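Local coordinates for protein methylmalonyl-CoA carboxyltransferase 5S subunit (Propionibacterium freudenreichii subsp. shermanii, PDB 1RQB) that catalyses transfer of the carboxyl group from the biotin of the 1.3S subunit to pyruvate, forming oxaloacetate at a cobalt-dependent TIM-barrel active site, at residues H226-T231 / P260-T265. Sequence-based numbering, arbitrary orientation.
Sequences HCHSTT and PGHNPT. With CO (cobalt (II) ion), chain B.
The cobalt site of this TIM barrel is where His228 meets Pro260 and His262, in the loops that follow the neighbouring parallel strands 223-225 and 248-251. His226 and His228, the two histidines of the HCH sequence, bind the metal through NE2, at 2.2 Å and 2.1 Å from cobalt; Asp34, the carboxylated Lys195 and a water are further ligands. With NE2 spent on the metal, His228 donates from ND1 to Pro260 O at 2.8 Å, a nearly straight bond (170° at the hydrogen) that lies in the imidazole plane. The ring is thus gripped at both nitrogens, which fixes its rotation. One residue on, Ser229 N gives a second bond to Gly261 O, while its OG turns to Gly259 O. His262 comes in beside His228, its edge directed at the His228 face with the planes at 50°. Its NE2 sits above that face toward the rim, 3.2 Å from His228 CE1, and bonds to the cobalt ligand Asp34. His262 CG stands anti to its own carbonyl carbon (chi1 -44°), which carries the ring toward the metal ligands, with cobalt lying off the ring's edge, in its plane. A water hydrogen-bonds to Cys227 O at 2.7 Å and accepts from Asn263 N, tying the two backbones together. Replacing His262 with an alanine would probably cost Asp34 a hydrogen-bond partner, leaving it freer to shift, and open a gap against the His228 face. The contact thus supplies second-shell support: Pro260 O orients His228 and His262 steadies Asp34. Outside it, Asp250 accepts from His226 ND1. Bonds from ND1 to oxygen acceptors are likely to make the two imidazoles more electron-rich donors to cobalt.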
loop_
_atom_site.group_PDB
_atom_site.type_symbol
_atom_site.label_atom_id
_atom_site.label_comp_id
_atom_site.label_asym_id
_atom_site.label_seq_id
_atom_site.Cartn_x
_atom_site.Cartn_y
_atom_site.Cartn_z
ATOM N N HIS A 226 7.115 -3.919 14.806
ATOM C CA HIS A 226 6.681 -4.888 13.788
ATOM C C HIS A 226 5.213 -4.615 13.457
ATOM O O HIS A 226 4.319 -4.960 14.229
ATOM C CB HIS A 226 6.821 -6.321 14.332
ATOM C CG HIS A 226 6.404 -7.388 13.362
ATOM N ND1 HIS A 226 7.237 -7.874 12.378
ATOM C CD2 HIS A 226 5.228 -8.049 13.218
ATOM C CE1 HIS A 226 6.594 -8.786 11.667
ATOM N NE2 HIS A 226 5.372 -8.912 12.158
ATOM N N CYS A 227 4.964 -3.992 12.312
ATOM C CA CYS A 227 3.580 -3.690 11.915
ATOM C C CYS A 227 3.276 -4.301 10.547
ATOM O O CYS A 227 4.091 -4.215 9.630
ATOM C CB CYS A 227 3.362 -2.177 11.736
ATOM S SG CYS A 227 3.188 -1.183 13.204
ATOM N N HIS A 228 2.093 -4.898 10.432
ATOM C CA HIS A 228 1.607 -5.398 9.139
ATOM C C HIS A 228 0.934 -4.206 8.453
ATOM O O HIS A 228 0.725 -3.175 9.091
ATOM C CB HIS A 228 0.634 -6.562 9.351
ATOM C CG HIS A 228 1.328 -7.850 9.690
ATOM N ND1 HIS A 228 1.271 -8.960 8.879
ATOM C CD2 HIS A 228 2.160 -8.173 10.711
ATOM C CE1 HIS A 228 2.039 -9.911 9.382
ATOM N NE2 HIS A 228 2.589 -9.460 10.492
ATOM N N SER A 229 0.577 -4.328 7.175
ATOM C CA SER A 229 0.012 -3.184 6.444
ATOM C C SER A 229 -1.450 -3.422 6.063
ATOM O O SER A 229 -2.001 -2.712 5.223
ATOM C CB SER A 229 0.825 -2.961 5.168
ATOM O OG SER A 229 0.950 -4.196 4.454
ATOM N N THR A 230 -2.075 -4.396 6.705
ATOM C CA THR A 230 -3.451 -4.833 6.421
ATOM C C THR A 230 -4.485 -3.704 6.372
ATOM O O THR A 230 -5.383 -3.732 5.531
ATOM C CB THR A 230 -3.880 -5.874 7.458
ATOM O OG1 THR A 230 -2.777 -6.763 7.691
ATOM C CG2 THR A 230 -5.083 -6.680 6.942
ATOM N N THR A 231 -4.396 -2.728 7.266
ATOM C CA THR A 231 -5.370 -1.627 7.325
ATOM C C THR A 231 -4.897 -0.408 6.530
ATOM O O THR A 231 -5.627 0.574 6.411
ATOM C CB THR A 231 -5.557 -1.147 8.750
ATOM O OG1 THR A 231 -4.272 -0.769 9.270
ATOM C CG2 THR A 231 -6.176 -2.242 9.599
ATOM N N PRO A 260 -1.962 -8.035 3.607
ATOM C CA PRO A 260 -1.829 -8.677 4.926
ATOM C C PRO A 260 -0.353 -8.813 5.308
ATOM O O PRO A 260 -0.018 -9.323 6.376
ATOM C CB PRO A 260 -2.464 -10.051 4.731
ATOM C CG PRO A 260 -3.211 -9.960 3.446
ATOM C CD PRO A 260 -2.451 -8.993 2.603
ATOM N N GLY A 261 0.506 -8.373 4.393
ATOM C CA GLY A 261 1.933 -8.398 4.613
ATOM C C GLY A 261 2.417 -7.163 5.356
ATOM O O GLY A 261 1.778 -6.728 6.313
ATOM N N HIS A 262 3.496 -6.554 4.867
ATOM C CA HIS A 262 4.124 -5.431 5.577
ATOM C C HIS A 262 4.432 -4.257 4.646
ATOM O O HIS A 262 4.284 -4.344 3.428
ATOM C CB HIS A 262 5.428 -5.941 6.203
ATOM C CG HIS A 262 5.274 -7.275 6.871
ATOM N ND1 HIS A 262 5.310 -8.464 6.173
ATOM C CD2 HIS A 262 5.023 -7.603 8.162
ATOM C CE1 HIS A 262 5.090 -9.469 7.005
ATOM N NE2 HIS A 262 4.913 -8.974 8.218
ATOM N N ASN A 263 4.845 -3.150 5.264
ATOM C CA ASN A 263 5.231 -1.943 4.520
ATOM C C ASN A 263 6.549 -2.263 3.810
ATOM O O ASN A 263 7.365 -3.025 4.329
ATOM C CB ASN A 263 5.335 -0.761 5.488
ATOM C CG ASN A 263 4.004 -0.478 6.172
ATOM O OD1 ASN A 263 3.022 -0.126 5.519
ATOM N ND2 ASN A 263 3.955 -0.677 7.489
ATOM N N PRO A 264 6.748 -1.711 2.597
ATOM C CA PRO A 264 7.934 -1.928 1.758
ATOM C C PRO A 264 9.254 -1.358 2.280
ATOM O O PRO A 264 9.348 -0.185 2.635
ATOM C CB PRO A 264 7.532 -1.317 0.401
ATOM C CG PRO A 264 6.055 -0.970 0.544
ATOM C CD PRO A 264 5.893 -0.674 1.995
ATOM N N THR A 265 10.272 -2.212 2.290
ATOM C CA THR A 265 11.609 -1.839 2.776
ATOM C C THR A 265 12.119 -0.588 2.056
ATOM O O THR A 265 12.525 0.386 2.688
ATOM C CB THR A 265 12.603 -3.001 2.535
ATOM O OG1 THR A 265 12.184 -4.140 3.297
ATOM C CG2 THR A 265 14.035 -2.591 2.927
HETATM CO CO CO B . 3.995 -10.534 11.688
HETATM O O HOH W 1 5.939 -2.921 8.129
HETATM O O HOH W 2 2.815 -12.418 11.259
#